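Local coordinates for protein glycosyltransferase (Streptomyces halstedii, PDB 3WAG) that is a glycosyltransferase of the GT-B fold, with two Rossmann-like domains facing each other across a cleft that holds thymidine-5'-diphosphate in this model, at residues 13-18 and 227-232; 250-255 and 316-321; 281-286 and 303-308. All coordinates share one frame; numbering follows the deposited sequence.

Contact 1: 13-18 and 227-232; sequences HLYNMV and LPFNGP. With TYD (thymidine-5'-diphosphate), chain F; PO4 (phosphate ion), chain G.
F229 drives the edge of its ring into one face of Y15: a T-shaped pair with centroids 5.0 Å apart and planes at 81°. With CG anti to the backbone N (chi1 171°), F229 reaches across to the helix, where its CD2 touches V18 as well as Y15 CD1, 3.6 Å away toward the tyrosine rim. V18 CG1 covers one face of the phenylalanine, 3.8 Å from the ring centroid and almost on the normal, a CH-pi contact; G231 N lies 3.5 Å above the plane over the other. The hydroxyl end of Y15 lies against G231 and the ring of P232, Y15 OH 3.4 Å from P232 CD. One water joins the backbones, donating to Y15 O and L227 O and accepting from F229 N. N230 turns to the ligands: its OD1 takes a 2.9 Å bond from O3' of the thymidine-5'-diphosphate, while its backbone N gives one of 2.8 Å to O4 of a phosphate ion, probably from the crystallisation liquor. N328 also bonds N230 OD1, and W22 of the second subunit packs on V18. Aromatic and apolar packing plus one bridging water thus join loop to helix, while N230 meets the 3'-hydroxyl of the deoxyribose.

Contact 2: 250-255 and 316-321; sequences LTLGLT and AIVHHG. With TYD (thymidine-5'-diphosphate), chain F.
L250 and V318 lie side by side on one face of the sheet and point the same way, L250 CD1 coming 3.5 Å from V318 CB. Carrying CG anti to the backbone N (chi1 174°), L250 leans its end over toward the valine. T251 and H319 also run alongside each other, on the opposite face, with T251 OG1 3.3 Å from H319 CB; this threonine hydroxyl is buried without a polar partner in the model. Between the two strands T251 N bonds V318 O at 2.9 Å, practically straight at 176°. The carbonyl of T251 itself lies near the plane of the H320 ring, and T251 O takes a weak bond from H320 ND1, 3.3 Å long. On the diphosphate side, H320 NE2 donates a bond of 3.3 Å to O1B of the thymidine-5'-diphosphate, and a weaker one to O2B. These long bonds at both nitrogens probably favour this rotation, which presents the ring edge to the terminal phosphate. L252, at the N-cap position of helix 253-256, sets its CD2 against the backbone of H319 and H320. T325 of helix 323-331 also touches H320 and bonds the ligand. Strands 247-251 and 314-319 are the central neighbours of a sheet ordered 3-2-1-4-5-6, so their C-terminal ends meet the ligand at the topological switch point of a Rossmann-like GT-B domain.

Contact 3: 281-286 and 303-308; sequences VATFSA and DFVPLH. With TYD (thymidine-5'-diphosphate), chain F.
T283, D303 and V305 give most of the surface buried here, in a mixture of methyl packing and backbone contacts without direct hydrogen bonds between the segments. The methyl of T283 lies near the backbone of F304, with T283 CG2 4.3 Å from F304 CA, and equally near V305 CG1. With CG2 anti to the carbonyl carbon, T283 also directs this methyl at the base of the thymidine-5'-diphosphate, whose O4 is 3.1 Å away. D303 meets the strand's end through its backbone: D303 CA makes a CA-H...O contact of 3.6 Å with F284 O. V305 crosses V281 at about a right angle, CG1 to CG1 at 4.1 Å, while its main chain reads the thymine edge. V305 N donates to thymine O4 (3.1 Å) and L307 N to thymine O2 (2.9 Å), and these two bonds hold the base; thymine N3 also bonds V305 O, at a doubtfully short distance as modelled. The F304 ring lies against the base. W238 of helix 237-240 and L310 of helix 307-310 pack on both V281 and V305. Strand 279-283 runs between 247-251 and 299-302 in the C-terminal sheet, and segment 303-308 leads from the outermost of these, 299-302, into helix 307-310.

All three contacts touch the thymidine-5'-diphosphate. Contact 1 comes first along the chain and closes before the others open; contact 3 is nested inside the loop closed by contact 2. Contacts 2 and 3 share the C-terminal parallel sheet, their centres about 10 Å apart, and strands 247-251 and 279-283 are neighbours in it. Contact 1 brings in helix 11-26 of the N-terminal half; its centre lies about 18 Å from that of contact 2 and about 17 Å from that of contact 3, which it touches where N230 packs on F304 and L307. The ligand's hydrogen bonds divide between them: N230 of contact 1 to the 3'-hydroxyl, H320 of contact 2 to the terminal phosphate, contact 3's backbone to the base.

Contact 1: 13-18 and 227-232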
loop_
_atom_site.group_PDB
_atom_site.type_symbol
_atom_site.label_atom_id
_atom_site.label_comp_id
_atom_site.label_asym_id
_atom_site.label_seq_id
_atom_site.Cartn_x
_atom_site.Cartn_y
_atom_site.Cartn_z
ATOM N N HIS B 13 -13.679 6.418 4.646
ATOM C CA HIS B 13 -13.104 6.400 5.976
ATOM C C HIS B 13 -11.936 5.421 5.956
ATOM O O HIS B 13 -10.982 5.621 6.674
ATOM C CB HIS B 13 -14.150 6.029 6.989
ATOM C CG HIS B 13 -15.054 7.181 7.375
ATOM N ND1 HIS B 13 -14.945 7.817 8.550
ATOM C CD2 HIS B 13 -16.103 7.811 6.667
ATOM C CE1 HIS B 13 -15.881 8.826 8.606
ATOM N NE2 HIS B 13 -16.580 8.805 7.459
ATOM N N LEU B 14 -11.982 4.376 5.110
ATOM C CA LEU B 14 -10.788 3.500 4.936
ATOM C C LEU B 14 -9.593 4.242 4.365
ATOM O O LEU B 14 -8.471 4.149 4.857
ATOM C CB LEU B 14 -11.091 2.303 4.046
ATOM C CG LEU B 14 -9.917 1.475 3.463
ATOM C CD1 LEU B 14 -8.973 0.974 4.533
ATOM C CD2 LEU B 14 -10.434 0.280 2.646
ATOM N N TYR B 15 -9.839 4.923 3.253
ATOM C CA TYR B 15 -8.771 5.588 2.498
ATOM C C TYR B 15 -8.116 6.592 3.416
ATOM O O TYR B 15 -6.902 6.846 3.313
ATOM C CB TYR B 15 -9.372 6.372 1.315
ATOM C CG TYR B 15 -9.732 5.484 0.157
ATOM C CD1 TYR B 15 -9.623 4.086 0.231
ATOM C CD2 TYR B 15 -10.148 6.049 -1.008
ATOM C CE1 TYR B 15 -9.961 3.308 -0.836
ATOM C CE2 TYR B 15 -10.517 5.292 -2.063
ATOM C CZ TYR B 15 -10.397 3.940 -1.992
ATOM O OH TYR B 15 -10.770 3.296 -3.111
ATOM N N ASN B 16 -8.928 7.264 4.227
ATOM C CA ASN B 16 -8.408 8.215 5.179
ATOM C C ASN B 16 -7.177 7.590 5.968
ATOM O O ASN B 16 -6.225 8.291 6.286
ATOM C CB ASN B 16 -9.524 8.631 6.136
ATOM C CG ASN B 16 -9.078 9.653 7.180
ATOM O OD1 ASN B 16 -9.156 9.413 8.395
ATOM N ND2 ASN B 16 -8.678 10.798 6.719
ATOM N N MET B 17 -7.224 6.292 6.257
ATOM C CA MET B 17 -6.218 5.665 7.105
ATOM C C MET B 17 -5.264 4.758 6.313
ATOM O O MET B 17 -4.330 4.184 6.885
ATOM C CB MET B 17 -6.884 4.923 8.245
ATOM C CG MET B 17 -7.625 3.643 7.855
ATOM S SD MET B 17 -7.975 2.614 9.272
ATOM C CE MET B 17 -8.498 3.891 10.427
ATOM N N VAL B 18 -5.434 4.688 4.991
ATOM C CA VAL B 18 -4.567 3.816 4.160
ATOM C C VAL B 18 -3.080 4.220 4.232
ATOM O O VAL B 18 -2.272 3.369 4.443
ATOM C CB VAL B 18 -5.012 3.666 2.667
ATOM C CG1 VAL B 18 -3.862 3.129 1.773
ATOM C CG2 VAL B 18 -6.234 2.743 2.590
ATOM N N LEU B 227 -1.577 12.527 4.033
ATOM C CA LEU B 227 -1.481 12.102 2.655
ATOM C C LEU B 227 -2.905 11.551 2.273
ATOM O O LEU B 227 -3.357 10.550 2.861
ATOM C CB LEU B 227 -0.415 11.015 2.448
ATOM C CG LEU B 227 0.067 10.809 0.966
ATOM C CD1 LEU B 227 1.170 9.775 0.921
ATOM C CD2 LEU B 227 -0.985 10.215 0.056
ATOM N N PRO B 228 -3.596 12.212 1.332
ATOM C CA PRO B 228 -4.978 11.796 0.895
ATOM C C PRO B 228 -4.848 10.690 -0.121
ATOM O O PRO B 228 -4.309 10.899 -1.184
ATOM C CB PRO B 228 -5.508 13.040 0.204
ATOM C CG PRO B 228 -4.263 13.774 -0.294
ATOM C CD PRO B 228 -3.043 13.275 0.464
ATOM N N PHE B 229 -5.294 9.496 0.210
ATOM C CA PHE B 229 -5.126 8.351 -0.726
ATOM C C PHE B 229 -6.397 8.409 -1.658
ATOM O O PHE B 229 -7.523 8.492 -1.152
ATOM C CB PHE B 229 -5.041 7.048 0.080
ATOM C CG PHE B 229 -5.074 5.769 -0.766
ATOM C CD1 PHE B 229 -4.022 5.426 -1.608
ATOM C CD2 PHE B 229 -6.182 4.890 -0.653
ATOM C CE1 PHE B 229 -4.065 4.255 -2.349
ATOM C CE2 PHE B 229 -6.226 3.709 -1.368
ATOM C CZ PHE B 229 -5.174 3.386 -2.228
ATOM N N ASN B 230 -6.203 8.338 -2.966
ATOM C CA ASN B 230 -7.275 8.495 -3.941
ATOM C C ASN B 230 -7.765 7.183 -4.493
ATOM O O ASN B 230 -8.563 7.161 -5.418
ATOM C CB ASN B 230 -6.795 9.417 -5.054
ATOM C CG ASN B 230 -6.404 10.783 -4.509
ATOM O OD1 ASN B 230 -7.031 11.319 -3.553
ATOM N ND2 ASN B 230 -5.355 11.330 -5.070
ATOM N N GLY B 231 -7.298 6.072 -3.921
ATOM C CA GLY B 231 -7.785 4.741 -4.327
ATOM C C GLY B 231 -7.002 4.204 -5.511
ATOM O O GLY B 231 -5.981 4.813 -5.904
ATOM N N PRO B 232 -7.449 3.050 -6.074
ATOM C CA PRO B 232 -6.953 2.414 -7.325
ATOM C C PRO B 232 -6.606 3.464 -8.458
ATOM O O PRO B 232 -7.352 4.407 -8.680
ATOM C CB PRO B 232 -8.146 1.506 -7.738
ATOM C CG PRO B 232 -9.317 1.983 -6.936
ATOM C CD PRO B 232 -8.709 2.421 -5.630
HETATM P PA TYD F . -14.413 11.052 -1.950
HETATM O O1A TYD F . -15.333 11.451 -3.112
HETATM O O2A TYD F . -14.939 10.542 -0.613
HETATM O O3A TYD F . -13.613 12.462 -1.672
HETATM P PB TYD F . -13.850 13.499 -0.425
HETATM O O1B TYD F . -15.357 13.512 -0.121
HETATM O O2B TYD F . -13.210 14.814 -0.965
HETATM O O3B TYD F . -13.140 12.773 0.750
HETATM O "O5'" TYD F . -13.346 9.917 -2.477
HETATM C "C5'" TYD F . -12.086 9.545 -1.855
HETATM C "C4'" TYD F . -10.860 10.194 -2.558
HETATM O "O4'" TYD F . -10.843 9.981 -3.987
HETATM C "C3'" TYD F . -10.700 11.721 -2.394
HETATM O "O3'" TYD F . -9.373 11.968 -1.901
HETATM C "C2'" TYD F . -10.816 12.326 -3.786
HETATM C "C1'" TYD F . -10.374 11.149 -4.680
HETATM N N1 TYD F . -10.957 11.270 -6.015
HETATM C C2 TYD F . -10.132 11.339 -7.169
HETATM O O2 TYD F . -8.878 11.272 -7.098
HETATM N N3 TYD F . -10.701 11.498 -8.397
HETATM C C4 TYD F . -12.040 11.594 -8.582
HETATM O O4 TYD F . -12.473 11.720 -9.750
HETATM C C5 TYD F . -12.928 11.511 -7.390
HETATM C C5M TYD F . -14.435 11.591 -7.463
HETATM C C6 TYD F . -12.305 11.347 -6.142
HETATM P P PO4 G . -2.020 8.780 -3.629
HETATM O O1 PO4 G . -1.416 8.026 -2.472
HETATM O O2 PO4 G . -1.858 10.256 -3.542
HETATM O O3 PO4 G . -1.223 8.258 -4.804
HETATM O O4 PO4 G . -3.486 8.528 -3.667
HETATM O O HOH W 1 -5.873 9.455 2.867
#

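Contact 2: 250-255 and 316-321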
loop_
_atom_site.group_PDB
_atom_site.type_symbol
_atom_site.label_atom_id
_atom_site.label_comp_id
_atom_site.label_asym_id
_atom_site.label_seq_id
_atom_site.Cartn_x
_atom_site.Cartn_y
_atom_site.Cartn_z
ATOM N N LEU B 250 -13.279 19.643 -12.228
ATOM C CA LEU B 250 -14.649 19.819 -11.731
ATOM C C LEU B 250 -15.170 18.501 -11.133
ATOM O O LEU B 250 -15.333 17.529 -11.833
ATOM C CB LEU B 250 -15.553 20.376 -12.855
ATOM C CG LEU B 250 -17.037 20.503 -12.572
ATOM C CD1 LEU B 250 -17.150 21.674 -11.611
ATOM C CD2 LEU B 250 -17.820 20.728 -13.873
ATOM N N THR B 251 -15.363 18.462 -9.810
ATOM C CA THR B 251 -15.774 17.233 -9.114
ATOM C C THR B 251 -16.902 17.612 -8.163
ATOM O O THR B 251 -16.689 17.756 -6.963
ATOM C CB THR B 251 -14.613 16.476 -8.333
ATOM O OG1 THR B 251 -14.053 17.308 -7.309
ATOM C CG2 THR B 251 -13.515 16.097 -9.202
ATOM N N LEU B 252 -18.084 17.762 -8.755
ATOM C CA LEU B 252 -19.306 18.325 -8.176
ATOM C C LEU B 252 -20.527 17.591 -8.823
ATOM O O LEU B 252 -21.675 18.079 -8.792
ATOM C CB LEU B 252 -19.408 19.793 -8.585
ATOM C CG LEU B 252 -19.302 21.010 -7.692
ATOM C CD1 LEU B 252 -20.312 21.961 -8.289
ATOM C CD2 LEU B 252 -19.610 20.696 -6.238
ATOM N N GLY B 253 -20.250 16.437 -9.439
ATOM C CA GLY B 253 -21.260 15.602 -10.077
ATOM C C GLY B 253 -22.431 15.381 -9.158
ATOM O O GLY B 253 -23.577 15.592 -9.573
ATOM N N LEU B 254 -22.150 15.002 -7.905
ATOM C CA LEU B 254 -23.209 14.735 -6.958
ATOM C C LEU B 254 -24.091 15.947 -6.614
ATOM O O LEU B 254 -25.295 15.928 -6.890
ATOM C CB LEU B 254 -22.654 14.092 -5.691
ATOM C CG LEU B 254 -23.609 13.079 -5.058
ATOM C CD1 LEU B 254 -22.833 11.890 -4.499
ATOM C CD2 LEU B 254 -24.518 13.727 -4.011
ATOM N N THR B 255 -23.526 16.993 -6.012
ATOM C CA THR B 255 -24.385 18.146 -5.644
ATOM C C THR B 255 -25.122 18.798 -6.859
ATOM O O THR B 255 -26.203 19.363 -6.708
ATOM C CB THR B 255 -23.692 19.202 -4.726
ATOM O OG1 THR B 255 -22.879 20.071 -5.501
ATOM C CG2 THR B 255 -22.821 18.562 -3.633
ATOM N N ALA B 316 -7.393 25.550 -11.074
ATOM C CA ALA B 316 -8.401 25.550 -9.977
ATOM C C ALA B 316 -9.056 24.186 -9.807
ATOM O O ALA B 316 -8.964 23.331 -10.683
ATOM C CB ALA B 316 -9.455 26.607 -10.243
ATOM N N ILE B 317 -9.685 23.946 -8.670
ATOM C CA ILE B 317 -10.554 22.761 -8.567
ATOM C C ILE B 317 -11.886 23.215 -7.954
ATOM O O ILE B 317 -11.918 23.944 -6.962
ATOM C CB ILE B 317 -9.940 21.569 -7.771
ATOM C CG1 ILE B 317 -10.979 20.448 -7.651
ATOM C CG2 ILE B 317 -9.462 21.996 -6.398
ATOM C CD1 ILE B 317 -10.315 19.117 -7.305
ATOM N N VAL B 318 -12.959 22.803 -8.597
ATOM C CA VAL B 318 -14.313 23.120 -8.149
ATOM C C VAL B 318 -14.834 21.840 -7.507
ATOM O O VAL B 318 -14.884 20.808 -8.187
ATOM C CB VAL B 318 -15.184 23.585 -9.356
ATOM C CG1 VAL B 318 -16.506 24.189 -8.868
ATOM C CG2 VAL B 318 -14.444 24.643 -10.171
ATOM N N HIS B 319 -15.163 21.882 -6.208
ATOM C CA HIS B 319 -15.628 20.666 -5.499
ATOM C C HIS B 319 -16.486 21.002 -4.291
ATOM O O HIS B 319 -16.705 22.181 -3.986
ATOM C CB HIS B 319 -14.452 19.773 -5.130
ATOM C CG HIS B 319 -13.613 20.323 -3.995
ATOM N ND1 HIS B 319 -12.672 21.288 -4.172
ATOM C CD2 HIS B 319 -13.621 20.039 -2.655
ATOM C CE1 HIS B 319 -12.094 21.567 -3.000
ATOM N NE2 HIS B 319 -12.685 20.829 -2.067
ATOM N N HIS B 320 -17.004 19.959 -3.637
ATOM C CA HIS B 320 -18.009 20.014 -2.571
ATOM C C HIS B 320 -17.452 20.209 -1.189
ATOM O O HIS B 320 -18.214 20.227 -0.223
ATOM C CB HIS B 320 -18.681 18.667 -2.533
ATOM C CG HIS B 320 -17.694 17.532 -2.568
ATOM N ND1 HIS B 320 -17.163 17.052 -3.727
ATOM C CD2 HIS B 320 -17.083 16.826 -1.531
ATOM C CE1 HIS B 320 -16.302 16.061 -3.430
ATOM N NE2 HIS B 320 -16.228 15.950 -2.086
ATOM N N GLY B 321 -16.130 20.319 -1.064
ATOM C CA GLY B 321 -15.493 20.682 0.228
ATOM C C GLY B 321 -15.081 19.519 1.146
ATOM O O GLY B 321 -14.641 19.767 2.245
HETATM P PA TYD F . -14.413 11.052 -1.950
HETATM O O1A TYD F . -15.333 11.451 -3.112
HETATM O O2A TYD F . -14.939 10.542 -0.613
HETATM O O3A TYD F . -13.613 12.462 -1.672
HETATM P PB TYD F . -13.850 13.499 -0.425
HETATM O O1B TYD F . -15.357 13.512 -0.121
HETATM O O2B TYD F . -13.210 14.814 -0.965
HETATM O O3B TYD F . -13.140 12.773 0.750
HETATM O "O5'" TYD F . -13.346 9.917 -2.477
HETATM C "C5'" TYD F . -12.086 9.545 -1.855
HETATM C "C4'" TYD F . -10.860 10.194 -2.558
HETATM O "O4'" TYD F . -10.843 9.981 -3.987
HETATM C "C3'" TYD F . -10.700 11.721 -2.394
HETATM O "O3'" TYD F . -9.373 11.968 -1.901
HETATM C "C2'" TYD F . -10.816 12.326 -3.786
HETATM C "C1'" TYD F . -10.374 11.149 -4.680
HETATM N N1 TYD F . -10.957 11.270 -6.015
HETATM C C2 TYD F . -10.132 11.339 -7.169
HETATM O O2 TYD F . -8.878 11.272 -7.098
HETATM N N3 TYD F . -10.701 11.498 -8.397
HETATM C C4 TYD F . -12.040 11.594 -8.582
HETATM O O4 TYD F . -12.473 11.720 -9.750
HETATM C C5 TYD F . -12.928 11.511 -7.390
HETATM C C5M TYD F . -14.435 11.591 -7.463
HETATM C C6 TYD F . -12.305 11.347 -6.142
#

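Contact 3: 281-286 and 303-308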
loop_
_atom_site.group_PDB
_atom_site.type_symbol
_atom_site.label_atom_id
_atom_site.label_comp_id
_atom_site.label_asym_id
_atom_site.label_seq_id
_atom_site.Cartn_x
_atom_site.Cartn_y
_atom_site.Cartn_z
ATOM N N VAL B 281 -11.753 19.310 -16.785
ATOM C CA VAL B 281 -11.847 17.851 -16.620
ATOM C C VAL B 281 -12.871 17.660 -15.544
ATOM O O VAL B 281 -12.641 18.031 -14.379
ATOM C CB VAL B 281 -10.510 17.193 -16.217
ATOM C CG1 VAL B 281 -10.718 15.732 -15.953
ATOM C CG2 VAL B 281 -9.447 17.377 -17.313
ATOM N N ALA B 282 -14.020 17.113 -15.928
ATOM C CA ALA B 282 -15.157 17.023 -15.049
ATOM C C ALA B 282 -15.480 15.567 -14.801
ATOM O O ALA B 282 -15.518 14.803 -15.746
ATOM C CB ALA B 282 -16.347 17.720 -15.701
ATOM N N THR B 283 -15.691 15.182 -13.531
ATOM C CA THR B 283 -16.228 13.867 -13.199
ATOM C C THR B 283 -17.761 13.831 -13.244
ATOM O O THR B 283 -18.441 14.507 -12.472
ATOM C CB THR B 283 -15.786 13.343 -11.819
ATOM O OG1 THR B 283 -16.297 14.216 -10.800
ATOM C CG2 THR B 283 -14.257 13.248 -11.723
ATOM N N PHE B 284 -18.285 13.027 -14.161
ATOM C CA PHE B 284 -19.714 12.796 -14.300
ATOM C C PHE B 284 -20.007 11.303 -14.425
ATOM O O PHE B 284 -19.323 10.617 -15.172
ATOM C CB PHE B 284 -20.245 13.521 -15.563
ATOM C CG PHE B 284 -20.218 15.017 -15.458
ATOM C CD1 PHE B 284 -20.852 15.659 -14.421
ATOM C CD2 PHE B 284 -19.558 15.784 -16.412
ATOM C CE1 PHE B 284 -20.824 17.055 -14.328
ATOM C CE2 PHE B 284 -19.530 17.159 -16.316
ATOM C CZ PHE B 284 -20.157 17.796 -15.273
ATOM N N SER B 285 -21.034 10.812 -13.728
ATOM C CA SER B 285 -21.594 9.465 -13.971
ATOM C C SER B 285 -22.114 9.324 -15.401
ATOM O O SER B 285 -22.082 10.280 -16.165
ATOM C CB SER B 285 -22.761 9.204 -13.014
ATOM O OG SER B 285 -23.919 9.979 -13.331
ATOM N N ALA B 286 -22.625 8.143 -15.743
ATOM C CA ALA B 286 -23.221 7.906 -17.071
ATOM C C ALA B 286 -24.532 8.658 -17.195
ATOM O O ALA B 286 -24.757 9.344 -18.182
ATOM C CB ALA B 286 -23.431 6.424 -17.316
ATOM N N ASP B 303 -15.586 9.310 -15.666
ATOM C CA ASP B 303 -16.288 8.845 -14.452
ATOM C C ASP B 303 -15.414 9.022 -13.187
ATOM O O ASP B 303 -15.938 9.172 -12.120
ATOM C CB ASP B 303 -16.742 7.402 -14.578
ATOM C CG ASP B 303 -15.587 6.461 -14.685
ATOM O OD1 ASP B 303 -15.078 6.220 -15.808
ATOM O OD2 ASP B 303 -15.171 5.968 -13.635
ATOM N N PHE B 304 -14.090 9.027 -13.352
ATOM C CA PHE B 304 -13.090 9.142 -12.262
ATOM C C PHE B 304 -11.734 9.618 -12.852
ATOM O O PHE B 304 -11.428 9.284 -13.971
ATOM C CB PHE B 304 -12.942 7.825 -11.453
ATOM C CG PHE B 304 -11.860 7.865 -10.373
ATOM C CD1 PHE B 304 -12.153 8.281 -9.092
ATOM C CD2 PHE B 304 -10.557 7.442 -10.654
ATOM C CE1 PHE B 304 -11.163 8.286 -8.092
ATOM C CE2 PHE B 304 -9.570 7.435 -9.681
ATOM C CZ PHE B 304 -9.871 7.884 -8.397
ATOM N N VAL B 305 -10.997 10.480 -12.139
ATOM C CA VAL B 305 -9.608 10.800 -12.540
ATOM C C VAL B 305 -8.723 10.921 -11.274
ATOM O O VAL B 305 -9.110 11.606 -10.352
ATOM C CB VAL B 305 -9.505 12.054 -13.455
ATOM C CG1 VAL B 305 -10.096 13.282 -12.761
ATOM C CG2 VAL B 305 -8.049 12.287 -13.920
ATOM N N PRO B 306 -7.570 10.210 -11.211
ATOM C CA PRO B 306 -6.768 10.296 -9.970
ATOM C C PRO B 306 -6.278 11.704 -9.753
ATOM O O PRO B 306 -5.484 12.206 -10.549
ATOM C CB PRO B 306 -5.623 9.322 -10.186
ATOM C CG PRO B 306 -5.664 8.894 -11.607
ATOM C CD PRO B 306 -6.990 9.308 -12.215
ATOM N N LEU B 307 -6.749 12.343 -8.683
ATOM C CA LEU B 307 -6.440 13.743 -8.446
ATOM C C LEU B 307 -4.927 14.062 -8.365
ATOM O O LEU B 307 -4.451 15.057 -8.901
ATOM C CB LEU B 307 -7.160 14.198 -7.179
ATOM C CG LEU B 307 -8.397 15.078 -7.272
ATOM C CD1 LEU B 307 -8.945 15.205 -8.680
ATOM C CD2 LEU B 307 -9.455 14.744 -6.202
ATOM N N HIS B 308 -4.155 13.218 -7.683
ATOM C CA HIS B 308 -2.677 13.427 -7.615
ATOM C C HIS B 308 -2.005 13.431 -8.968
ATOM O O HIS B 308 -0.936 14.063 -9.133
ATOM C CB HIS B 308 -2.041 12.359 -6.738
ATOM C CG HIS B 308 -2.449 10.939 -7.123
ATOM N ND1 HIS B 308 -1.647 10.123 -7.821
ATOM C CD2 HIS B 308 -3.659 10.221 -6.889
ATOM C CE1 HIS B 308 -2.277 8.909 -7.996
ATOM N NE2 HIS B 308 -3.515 9.000 -7.450
HETATM P PA TYD F . -14.413 11.052 -1.950
HETATM O O1A TYD F . -15.333 11.451 -3.112
HETATM O O2A TYD F . -14.939 10.542 -0.613
HETATM O O3A TYD F . -13.613 12.462 -1.672
HETATM P PB TYD F . -13.850 13.499 -0.425
HETATM O O1B TYD F . -15.357 13.512 -0.121
HETATM O O2B TYD F . -13.210 14.814 -0.965
HETATM O O3B TYD F . -13.140 12.773 0.750
HETATM O "O5'" TYD F . -13.346 9.917 -2.477
HETATM C "C5'" TYD F . -12.086 9.545 -1.855
HETATM C "C4'" TYD F . -10.860 10.194 -2.558
HETATM O "O4'" TYD F . -10.843 9.981 -3.987
HETATM C "C3'" TYD F . -10.700 11.721 -2.394
HETATM O "O3'" TYD F . -9.373 11.968 -1.901
HETATM C "C2'" TYD F . -10.816 12.326 -3.786
HETATM C "C1'" TYD F . -10.374 11.149 -4.680
HETATM N N1 TYD F . -10.957 11.270 -6.015
HETATM C C2 TYD F . -10.132 11.339 -7.169
HETATM O O2 TYD F . -8.878 11.272 -7.098
HETATM N N3 TYD F . -10.701 11.498 -8.397
HETATM C C4 TYD F . -12.040 11.594 -8.582
HETATM O O4 TYD F . -12.473 11.720 -9.750
HETATM C C5 TYD F . -12.928 11.511 -7.390
HETATM C C5M TYD F . -14.435 11.591 -7.463
HETATM C C6 TYD F . -12.305 11.347 -6.142
#